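Local coordinates for coenzyme Q-binding protein COQ10 START domain-containing protein (PDB 3GGN), which is of unknown function but, as a member of the polyketide cyclase and lipid-transport family with a START-like domain, probably binds a hydrophobic ligand, at residues 18-23 against 140-144; 34-38 against 49-53; 44-49 against 61-66. All blocks are in the same frame, centred on the assembly; numbering follows the deposited sequence.

Interaction 1 of 3, residues 18-23 against 140-144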
loop_
_atom_site.group_PDB
_atom_site.type_symbol
_atom_site.label_atom_id
_atom_site.label_comp_id
_atom_site.label_asym_id
_atom_site.label_seq_id
_atom_site.Cartn_x
_atom_site.Cartn_y
_atom_site.Cartn_z
ATOM N N GLN B 18 6.253 -13.243 -11.783
ATOM C CA GLN B 18 6.376 -12.559 -10.505
ATOM C C GLN B 18 5.118 -11.772 -10.156
ATOM O O GLN B 18 4.594 -11.892 -9.052
ATOM C CB GLN B 18 7.571 -11.614 -10.530
ATOM C CG GLN B 18 7.828 -10.912 -9.213
ATOM C CD GLN B 18 8.958 -9.905 -9.313
ATOM O OE1 GLN B 18 10.011 -10.191 -9.894
ATOM N NE2 GLN B 18 8.751 -8.723 -8.739
ATOM N N LEU B 19 4.638 -10.973 -11.104
ATOM C CA LEU B 19 3.447 -10.149 -10.890
ATOM C C LEU B 19 2.218 -11.019 -10.672
ATOM O O LEU B 19 1.368 -10.713 -9.827
ATOM C CB LEU B 19 3.226 -9.237 -12.092
ATOM C CG LEU B 19 4.424 -8.335 -12.386
ATOM C CD1 LEU B 19 4.204 -7.649 -13.720
ATOM C CD2 LEU B 19 4.617 -7.311 -11.258
ATOM N N TYR B 20 2.123 -12.092 -11.450
ATOM C CA TYR B 20 1.016 -13.031 -11.337
ATOM C C TYR B 20 1.014 -13.618 -9.929
ATOM O O TYR B 20 -0.042 -13.803 -9.326
ATOM C CB TYR B 20 1.177 -14.163 -12.355
ATOM C CG TYR B 20 0.405 -15.420 -12.010
ATOM C CD1 TYR B 20 -0.899 -15.625 -12.475
ATOM C CD2 TYR B 20 0.973 -16.400 -11.198
ATOM C CE1 TYR B 20 -1.614 -16.780 -12.136
ATOM C CE2 TYR B 20 0.273 -17.543 -10.856
ATOM C CZ TYR B 20 -1.017 -17.733 -11.326
ATOM O OH TYR B 20 -1.689 -18.892 -10.994
ATOM N N ALA B 21 2.210 -13.893 -9.416
ATOM C CA ALA B 21 2.381 -14.479 -8.084
ATOM C C ALA B 21 1.738 -13.656 -6.977
ATOM O O ALA B 21 1.145 -14.210 -6.046
ATOM C CB ALA B 21 3.861 -14.675 -7.795
ATOM N N VAL B 22 1.857 -12.336 -7.067
ATOM C CA VAL B 22 1.268 -11.469 -6.052
ATOM C C VAL B 22 -0.250 -11.568 -6.132
ATOM O O VAL B 22 -0.913 -11.866 -5.137
ATOM C CB VAL B 22 1.693 -9.988 -6.247
ATOM C CG1 VAL B 22 1.022 -9.104 -5.201
ATOM C CG2 VAL B 22 3.214 -9.863 -6.145
ATOM N N TRP B 23 -0.797 -11.341 -7.325
ATOM C CA TRP B 23 -2.244 -11.399 -7.526
ATOM C C TRP B 23 -2.880 -12.743 -7.178
ATOM O O TRP B 23 -4.007 -12.782 -6.688
ATOM C CB TRP B 23 -2.598 -11.040 -8.971
ATOM C CG TRP B 23 -2.432 -9.590 -9.259
ATOM C CD1 TRP B 23 -1.263 -8.926 -9.474
ATOM C CD2 TRP B 23 -3.467 -8.602 -9.280
ATOM N NE1 TRP B 23 -1.501 -7.581 -9.620
ATOM C CE2 TRP B 23 -2.847 -7.354 -9.506
ATOM C CE3 TRP B 23 -4.860 -8.650 -9.122
ATOM C CZ2 TRP B 23 -3.571 -6.156 -9.582
ATOM C CZ3 TRP B 23 -5.582 -7.461 -9.195
ATOM C CH2 TRP B 23 -4.933 -6.230 -9.424
ATOM N N PHE B 140 1.024 -0.362 -6.916
ATOM C CA PHE B 140 1.519 -1.709 -7.183
ATOM C C PHE B 140 2.737 -1.632 -8.105
ATOM O O PHE B 140 3.708 -2.374 -7.936
ATOM C CB PHE B 140 0.409 -2.547 -7.835
ATOM C CG PHE B 140 0.849 -3.923 -8.262
ATOM C CD1 PHE B 140 1.385 -4.819 -7.340
ATOM C CD2 PHE B 140 0.693 -4.337 -9.588
ATOM C CE1 PHE B 140 1.758 -6.114 -7.733
ATOM C CE2 PHE B 140 1.059 -5.619 -9.986
ATOM C CZ PHE B 140 1.595 -6.513 -9.050
ATOM N N LYS B 141 2.683 -0.728 -9.079
ATOM C CA LYS B 141 3.790 -0.541 -10.011
ATOM C C LYS B 141 5.022 -0.020 -9.265
ATOM O O LYS B 141 6.106 -0.584 -9.361
ATOM C CB LYS B 141 3.393 0.461 -11.096
ATOM C CG LYS B 141 4.521 0.834 -12.047
ATOM C CD LYS B 141 4.022 1.836 -13.080
ATOM C CE LYS B 141 5.047 2.058 -14.179
ATOM N NZ LYS B 141 6.340 2.514 -13.630
ATOM N N ARG B 142 4.841 1.065 -8.520
ATOM C CA ARG B 142 5.933 1.660 -7.757
ATOM C C ARG B 142 6.547 0.674 -6.778
ATOM O O ARG B 142 7.770 0.561 -6.681
ATOM C CB ARG B 142 5.427 2.884 -6.989
ATOM C CG ARG B 142 6.420 3.473 -5.990
ATOM C CD ARG B 142 5.806 4.676 -5.280
ATOM N NE ARG B 142 6.679 5.203 -4.234
ATOM C CZ ARG B 142 6.734 4.725 -2.996
ATOM N NH1 ARG B 142 5.952 3.710 -2.635
ATOM N NH2 ARG B 142 7.594 5.242 -2.130
ATOM N N GLU B 143 5.694 -0.038 -6.051
ATOM C CA GLU B 143 6.154 -1.005 -5.064
ATOM C C GLU B 143 6.976 -2.116 -5.690
ATOM O O GLU B 143 8.034 -2.483 -5.174
ATOM C CB GLU B 143 4.958 -1.585 -4.309
ATOM C CG GLU B 143 4.341 -0.593 -3.333
ATOM C CD GLU B 143 3.047 -1.088 -2.717
ATOM O OE1 GLU B 143 2.996 -2.263 -2.295
ATOM O OE2 GLU B 143 2.085 -0.293 -2.651
ATOM N N GLN B 144 6.492 -2.653 -6.803
ATOM C CA GLN B 144 7.201 -3.718 -7.490
ATOM C C GLN B 144 8.512 -3.234 -8.100
ATOM O O GLN B 144 9.543 -3.881 -7.931
ATOM C CB GLN B 144 6.320 -4.329 -8.584
ATOM C CG GLN B 144 5.221 -5.237 -8.053
ATOM C CD GLN B 144 5.770 -6.493 -7.405
ATOM O OE1 GLN B 144 6.615 -7.185 -7.983
ATOM N NE2 GLN B 144 5.288 -6.803 -6.210
#
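Trp23 and Phe140 make the tight half of this helix-to-helix contact. The indole of Trp23 presents its edge to the face of the Phe140 ring in an offset edge-to-face pair, with the planes at 86° and Trp23 NE1 only 3.2 Å from Phe140 CE2. The phenyl ring reaches this far because CG of Phe140 stands anti to its own backbone N, which sends the ring straight across to helix 16-24. The aliphatic neighbours of Trp23 pack round the same ring: Leu19 brings its CD2 methyl to 3.8 Å from Phe140 CZ, and Val22 CG1 lies 4.0 Å from Phe140 CE1. Such long-armed packing matches the wide separation of the helix axes, 12.3 Å at closest approach with the directions 120° apart; the side chains, not the backbones, bridge the gap.

One turn further along helix 130-146 the contact becomes polar and more open to solvent, Gln18 being exposed and Gln144 and Val22 partly so. Gln144 folds back at its second torsion, laying its amide against the ends of Gln18, Leu19 and Val22. Gln18, fully extended, gives an N-H from NE2 to Gln144 OE1 at 2.7 Å. The donor approaches almost head-on to the acceptor carbonyl, although the bond is bent at the hydrogen (142°), and the two amide planes are steeply turned from each other. Leu19 CD2 also lies against OE1, and Val22 CG2 touches Gln144 NE2 at 3.7 Å, so both ends of the amide meet methyl groups.

The buried aromatic pair lies between other elements of the fold. Trp23 meets Phe93 edge-to-face and Val106 of strand 102-111, Phe140 rests on Ile12 of strand 4-12, and Leu32 touches Val22, Trp23 and Phe140 alike, so that helix 29-32 packs against both helices.

Interaction 2 of 3, residues 34-38 against 49-53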
loop_
_atom_site.group_PDB
_atom_site.type_symbol
_atom_site.label_atom_id
_atom_site.label_comp_id
_atom_site.label_asym_id
_atom_site.label_seq_id
_atom_site.Cartn_x
_atom_site.Cartn_y
_atom_site.Cartn_z
ATOM N N THR B 34 -8.066 -1.985 -3.023
ATOM C CA THR B 34 -8.484 -1.395 -1.758
ATOM C C THR B 34 -9.974 -1.357 -1.436
ATOM O O THR B 34 -10.341 -1.150 -0.281
ATOM C CB THR B 34 -7.884 0.017 -1.606
ATOM O OG1 THR B 34 -8.315 0.851 -2.687
ATOM C CG2 THR B 34 -6.370 -0.067 -1.617
ATOM N N HIS B 35 -10.837 -1.564 -2.424
ATOM C CA HIS B 35 -12.274 -1.554 -2.143
ATOM C C HIS B 35 -12.698 -2.830 -1.409
ATOM O O HIS B 35 -13.785 -2.895 -0.833
ATOM C CB HIS B 35 -13.089 -1.403 -3.434
ATOM C CG HIS B 35 -12.758 -2.412 -4.489
ATOM N ND1 HIS B 35 -11.519 -2.479 -5.093
ATOM C CD2 HIS B 35 -13.511 -3.378 -5.068
ATOM C CE1 HIS B 35 -11.527 -3.440 -6.002
ATOM N NE2 HIS B 35 -12.723 -4.000 -6.007
ATOM N N LEU B 36 -11.830 -3.836 -1.422
ATOM C CA LEU B 36 -12.115 -5.105 -0.765
ATOM C C LEU B 36 -11.644 -5.089 0.679
ATOM O O LEU B 36 -10.602 -4.514 0.992
ATOM C CB LEU B 36 -11.417 -6.248 -1.505
ATOM C CG LEU B 36 -11.827 -6.504 -2.956
ATOM C CD1 LEU B 36 -11.007 -7.668 -3.505
ATOM C CD2 LEU B 36 -13.321 -6.812 -3.038
ATOM N N ARG B 37 -12.412 -5.724 1.558
ATOM C CA ARG B 37 -12.056 -5.793 2.968
ATOM C C ARG B 37 -11.284 -7.081 3.227
ATOM O O ARG B 37 -10.234 -7.067 3.870
ATOM C CB ARG B 37 -13.309 -5.767 3.850
ATOM C CG ARG B 37 -13.007 -5.876 5.338
ATOM C CD ARG B 37 -14.267 -6.153 6.147
ATOM N NE ARG B 37 -13.981 -6.334 7.568
ATOM C CZ ARG B 37 -13.635 -5.351 8.396
ATOM N NH1 ARG B 37 -13.531 -4.105 7.946
ATOM N NH2 ARG B 37 -13.384 -5.613 9.672
ATOM N N SER B 38 -11.804 -8.195 2.715
ATOM C CA SER B 38 -11.146 -9.479 2.904
ATOM C C SER B 38 -11.492 -10.516 1.832
ATOM O O SER B 38 -12.561 -10.471 1.215
ATOM C CB SER B 38 -11.506 -10.048 4.278
ATOM O OG SER B 38 -12.883 -10.394 4.342
ATOM N N TRP B 49 -15.597 -13.511 -0.340
ATOM C CA TRP B 49 -15.203 -12.115 -0.452
ATOM C C TRP B 49 -16.058 -11.233 0.464
ATOM O O TRP B 49 -17.209 -11.557 0.751
ATOM C CB TRP B 49 -15.347 -11.664 -1.907
ATOM C CG TRP B 49 -14.415 -12.368 -2.861
ATOM C CD1 TRP B 49 -14.213 -13.714 -2.969
ATOM C CD2 TRP B 49 -13.563 -11.757 -3.837
ATOM N NE1 TRP B 49 -13.281 -13.980 -3.950
ATOM C CE2 TRP B 49 -12.867 -12.795 -4.498
ATOM C CE3 TRP B 49 -13.320 -10.433 -4.220
ATOM C CZ2 TRP B 49 -11.942 -12.548 -5.518
ATOM C CZ3 TRP B 49 -12.398 -10.187 -5.238
ATOM C CH2 TRP B 49 -11.720 -11.243 -5.873
ATOM N N THR B 50 -15.488 -10.117 0.911
ATOM C CA THR B 50 -16.173 -9.190 1.804
ATOM C C THR B 50 -15.751 -7.742 1.550
ATOM O O THR B 50 -14.574 -7.466 1.324
ATOM C CB THR B 50 -15.861 -9.523 3.275
ATOM O OG1 THR B 50 -16.110 -10.915 3.513
ATOM C CG2 THR B 50 -16.730 -8.691 4.215
ATOM N N VAL B 51 -16.721 -6.832 1.592
ATOM C CA VAL B 51 -16.481 -5.403 1.400
ATOM C C VAL B 51 -17.205 -4.601 2.485
ATOM O O VAL B 51 -18.160 -5.080 3.080
ATOM C CB VAL B 51 -16.992 -4.907 0.033
ATOM C CG1 VAL B 51 -16.146 -5.488 -1.088
ATOM C CG2 VAL B 51 -18.459 -5.290 -0.135
ATOM N N GLU B 52 -16.744 -3.377 2.726
ATOM C CA GLU B 52 -17.340 -2.502 3.733
ATOM C C GLU B 52 -18.639 -1.850 3.269
ATOM O O GLU B 52 -18.638 -1.000 2.379
ATOM C CB GLU B 52 -16.338 -1.421 4.136
ATOM C CG GLU B 52 -15.290 -1.906 5.114
ATOM C CD GLU B 52 -15.885 -2.244 6.465
ATOM O OE1 GLU B 52 -16.363 -1.316 7.150
ATOM O OE2 GLU B 52 -15.883 -3.435 6.841
ATOM N N ALA B 53 -19.748 -2.246 3.883
ATOM C CA ALA B 53 -21.054 -1.700 3.533
ATOM C C ALA B 53 -21.370 -0.464 4.371
ATOM O O ALA B 53 -20.917 -0.341 5.509
ATOM C CB ALA B 53 -22.133 -2.757 3.734
HETATM O O HOH W 1 -14.311 -2.444 1.708
HETATM O O HOH W 2 -14.155 -12.624 3.177
#
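Arg37 meets Thr50 and Glu52 across the first hairpin, and together with Thr50 and Leu36 it accounts for much of the buried surface. The backbone N atoms of both Arg37 and Ser38 donate to one acceptor, Thr50 O, at 2.8 Å from Arg37 N and 3.2 Å from Ser38 N, so two donors grip a single carbonyl. Thr50 N returns a bond to Ser38 O at 3.0 Å.

The Arg37 side chain runs out alongside Thr50, pointing the same way, with its CD 4.0 Å from Thr50 CG2. Because CG is anti to the backbone N (chi1 178°) and the chain stays extended as far as NE, the guanidinium is carried over to Glu52, whose own chain bends at chi2 to meet it. The resulting salt bridge joins Arg37 NH1 and Glu52 OE2 at 2.7 Å, the guanidinium and carboxylate planes lying 42° apart. Beside Thr50, Ser38 OG and Thr50 OG1 each bond to the same water, which bridges the two hydroxyls.

Leu36 turns to the other side, where the contact is apolar. Leu36 CD1 approaches the Trp49 ring obliquely, 3.4 Å from Trp49 CZ3, and Leu36 CD2 reaches Val51 CG1 at 3.7 Å. A second water links the ends of the segments, giving a proton to His35 O and accepting one from Glu52 N. In the assembly, Leu146 of the second subunit packs on Arg37.

With Arg37 and Ser38 both set against Thr50, the arrangement is a classic beta bulge in the pairing of strand 36-41, outermost within this chain, with strand 46-52, in the curved antiparallel sheet characteristic of the Bet v 1-like fold.

Interaction 3 of 3, residues 44-49 against 61-66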
loop_
_atom_site.group_PDB
_atom_site.type_symbol
_atom_site.label_atom_id
_atom_site.label_comp_id
_atom_site.label_asym_id
_atom_site.label_seq_id
_atom_site.Cartn_x
_atom_site.Cartn_y
_atom_site.Cartn_z
ATOM N N ASP B 44 -9.477 -25.011 -3.412
ATOM C CA ASP B 44 -8.762 -24.690 -4.642
ATOM C C ASP B 44 -9.449 -23.693 -5.574
ATOM O O ASP B 44 -8.793 -22.826 -6.151
ATOM C CB ASP B 44 -8.445 -25.969 -5.431
ATOM C CG ASP B 44 -7.493 -26.901 -4.687
ATOM O OD1 ASP B 44 -6.718 -26.403 -3.844
ATOM O OD2 ASP B 44 -7.507 -28.124 -4.953
ATOM N N LYS B 45 -10.763 -23.804 -5.720
ATOM C CA LYS B 45 -11.469 -22.917 -6.631
ATOM C C LYS B 45 -12.390 -21.878 -5.994
ATOM O O LYS B 45 -12.715 -20.877 -6.626
ATOM C CB LYS B 45 -12.258 -23.763 -7.636
ATOM C CG LYS B 45 -13.057 -22.966 -8.650
ATOM C CD LYS B 45 -13.429 -23.813 -9.861
ATOM C CE LYS B 45 -12.188 -24.210 -10.663
ATOM N NZ LYS B 45 -11.446 -23.032 -11.206
ATOM N N ARG B 46 -12.801 -22.100 -4.752
ATOM C CA ARG B 46 -13.716 -21.171 -4.096
ATOM C C ARG B 46 -13.110 -20.298 -3.011
ATOM O O ARG B 46 -12.144 -20.674 -2.345
ATOM C CB ARG B 46 -14.903 -21.929 -3.500
ATOM C CG ARG B 46 -15.766 -22.665 -4.511
ATOM C CD ARG B 46 -16.882 -23.395 -3.781
ATOM N NE ARG B 46 -16.341 -24.309 -2.778
ATOM C CZ ARG B 46 -16.775 -24.395 -1.525
ATOM N NH1 ARG B 46 -17.767 -23.621 -1.108
ATOM N NH2 ARG B 46 -16.206 -25.251 -0.683
ATOM N N SER B 47 -13.724 -19.134 -2.826
ATOM C CA SER B 47 -13.288 -18.169 -1.833
ATOM C C SER B 47 -14.461 -17.294 -1.397
ATOM O O SER B 47 -15.451 -17.176 -2.107
ATOM C CB SER B 47 -12.157 -17.305 -2.410
ATOM O OG SER B 47 -12.463 -16.855 -3.723
ATOM N N ARG B 48 -14.347 -16.700 -0.213
ATOM C CA ARG B 48 -15.373 -15.825 0.334
ATOM C C ARG B 48 -14.850 -14.400 0.301
ATOM O O ARG B 48 -13.788 -14.115 0.851
ATOM C CB ARG B 48 -15.681 -16.211 1.781
ATOM C CG ARG B 48 -16.734 -15.346 2.443
ATOM C CD ARG B 48 -17.787 -16.230 3.090
ATOM N NE ARG B 48 -18.355 -17.141 2.098
ATOM C CZ ARG B 48 -19.115 -18.192 2.386
ATOM N NH1 ARG B 48 -19.404 -18.476 3.648
ATOM N NH2 ARG B 48 -19.580 -18.962 1.408
ATOM N N TRP B 49 -15.597 -13.511 -0.340
ATOM C CA TRP B 49 -15.203 -12.115 -0.452
ATOM C C TRP B 49 -16.058 -11.233 0.464
ATOM O O TRP B 49 -17.209 -11.557 0.751
ATOM C CB TRP B 49 -15.347 -11.664 -1.907
ATOM C CG TRP B 49 -14.415 -12.368 -2.861
ATOM C CD1 TRP B 49 -14.213 -13.714 -2.969
ATOM C CD2 TRP B 49 -13.563 -11.757 -3.837
ATOM N NE1 TRP B 49 -13.281 -13.980 -3.950
ATOM C CE2 TRP B 49 -12.867 -12.795 -4.498
ATOM C CE3 TRP B 49 -13.320 -10.433 -4.220
ATOM C CZ2 TRP B 49 -11.942 -12.548 -5.518
ATOM C CZ3 TRP B 49 -12.398 -10.187 -5.238
ATOM C CH2 TRP B 49 -11.720 -11.243 -5.873
ATOM N N SER B 61 -20.694 -9.817 2.263
ATOM C CA SER B 61 -19.830 -10.867 1.737
ATOM C C SER B 61 -20.582 -11.834 0.831
ATOM O O SER B 61 -21.805 -11.955 0.889
ATOM C CB SER B 61 -19.160 -11.638 2.884
ATOM O OG SER B 61 -20.055 -12.536 3.512
ATOM N N TRP B 62 -19.832 -12.518 -0.021
ATOM C CA TRP B 62 -20.413 -13.475 -0.946
ATOM C C TRP B 62 -19.344 -14.494 -1.294
ATOM O O TRP B 62 -18.165 -14.291 -1.014
ATOM C CB TRP B 62 -20.883 -12.761 -2.215
ATOM C CG TRP B 62 -19.764 -12.161 -3.005
ATOM C CD1 TRP B 62 -19.027 -12.771 -3.978
ATOM C CD2 TRP B 62 -19.223 -10.844 -2.857
ATOM N NE1 TRP B 62 -18.062 -11.916 -4.447
ATOM C CE2 TRP B 62 -18.159 -10.725 -3.776
ATOM C CE3 TRP B 62 -19.535 -9.750 -2.036
ATOM C CZ2 TRP B 62 -17.399 -9.554 -3.901
ATOM C CZ3 TRP B 62 -18.779 -8.583 -2.157
ATOM C CH2 TRP B 62 -17.722 -8.498 -3.085
ATOM N N GLU B 63 -19.765 -15.592 -1.898
ATOM C CA GLU B 63 -18.841 -16.633 -2.289
ATOM C C GLU B 63 -18.540 -16.464 -3.774
ATOM O O GLU B 63 -19.422 -16.103 -4.561
ATOM C CB GLU B 63 -19.466 -18.005 -2.036
ATOM C CG GLU B 63 -18.473 -19.149 -2.015
ATOM C CD GLU B 63 -19.134 -20.476 -1.692
ATOM O OE1 GLU B 63 -19.973 -20.510 -0.763
ATOM O OE2 GLU B 63 -18.808 -21.481 -2.360
ATOM N N ALA B 64 -17.293 -16.716 -4.152
ATOM C CA ALA B 64 -16.892 -16.614 -5.548
ATOM C C ALA B 64 -16.028 -17.814 -5.926
ATOM O O ALA B 64 -15.607 -18.587 -5.061
ATOM C CB ALA B 64 -16.122 -15.325 -5.777
ATOM N N GLU B 65 -15.769 -17.966 -7.219
ATOM C CA GLU B 65 -14.943 -19.066 -7.704
ATOM C C GLU B 65 -14.008 -18.589 -8.816
ATOM O O GLU B 65 -14.351 -17.690 -9.579
ATOM C CB GLU B 65 -15.833 -20.195 -8.238
ATOM C CG GLU B 65 -16.317 -19.989 -9.665
ATOM C CD GLU B 65 -17.260 -21.092 -10.150
ATOM O OE1 GLU B 65 -17.110 -22.261 -9.722
ATOM O OE2 GLU B 65 -18.150 -20.785 -10.977
ATOM N N LEU B 66 -12.820 -19.181 -8.901
ATOM C CA LEU B 66 -11.886 -18.834 -9.962
ATOM C C LEU B 66 -12.426 -19.507 -11.220
ATOM O O LEU B 66 -12.759 -20.685 -11.183
ATOM C CB LEU B 66 -10.488 -19.390 -9.666
ATOM C CG LEU B 66 -9.704 -18.799 -8.494
ATOM C CD1 LEU B 66 -8.463 -19.641 -8.216
ATOM C CD2 LEU B 66 -9.325 -17.370 -8.818
#
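Glu63 reaches across the strand pair to two arginines, and its side chain can be followed outward. Glu63 CB lies 3.6 Å from Arg48 NH2, near the plane of that guanidinium; CG passes Ser47 O and the same NH2. With CG anti to the backbone N (chi1 -163°) and the chain extended beyond it, CD comes to sit between the two guanidinium groups. The carboxylate then divides its oxygens. Glu63 OE1 takes Arg48 NH2 at 2.7 Å, while Glu63 OE2 takes Arg46 NH1, also at 2.7 Å. Glu63 OE2 lies at the edge of the Arg46 guanidinium, near its plane, but the donor comes in from above the carboxylate plane, 48° out of it. Asp43 forms a salt bridge with Arg46 NE.

Behind this polar face the strands pair regularly: Ser47 and Ala64 exchange backbone bonds, and Trp49 N donates to Trp62 O. On the opposite face Trp49 CB sits over the Trp62 ring in a CH-pi contact, 3.9 Å from the centroid of its six-membered ring, and the two indoles lie nearly parallel but slid apart. Trp49 NE1 meets Ala64 CB at 3.6 Å and donates to Ser47 OG, which satisfies the indole nitrogen. At the far end Lys45 curls back so that NZ donates to Leu66 O at 2.7 Å.

The chemistry is thus split by face: a salt-bridge network on one side, in which each arginine would help to keep Glu63 ionised, and packed indoles on the other, where the polar N-H of Trp49 is bonded within its own strand.

Interactions 2 and 3 form one continuous unit: strand 46-52 pairs with 36-41 in the first and with 59-70 in the second, and Trp49 belongs to both. Their centres lie 13 Å apart, and they touch directly where Thr50 OG1 comes to 3.2 Å from Ser61 CB and Val51 CG2 packs on Trp62 CZ3. Interaction 1 stands apart, its centre 20 Å from that of interaction 2 and 22 Å from that of interaction 3, with nearest atoms about 8 and 7 Å away; both hairpin contacts are nested in the loop it closes. Interactions 1 and 2 each reach the second subunit, whereas interaction 3 does not.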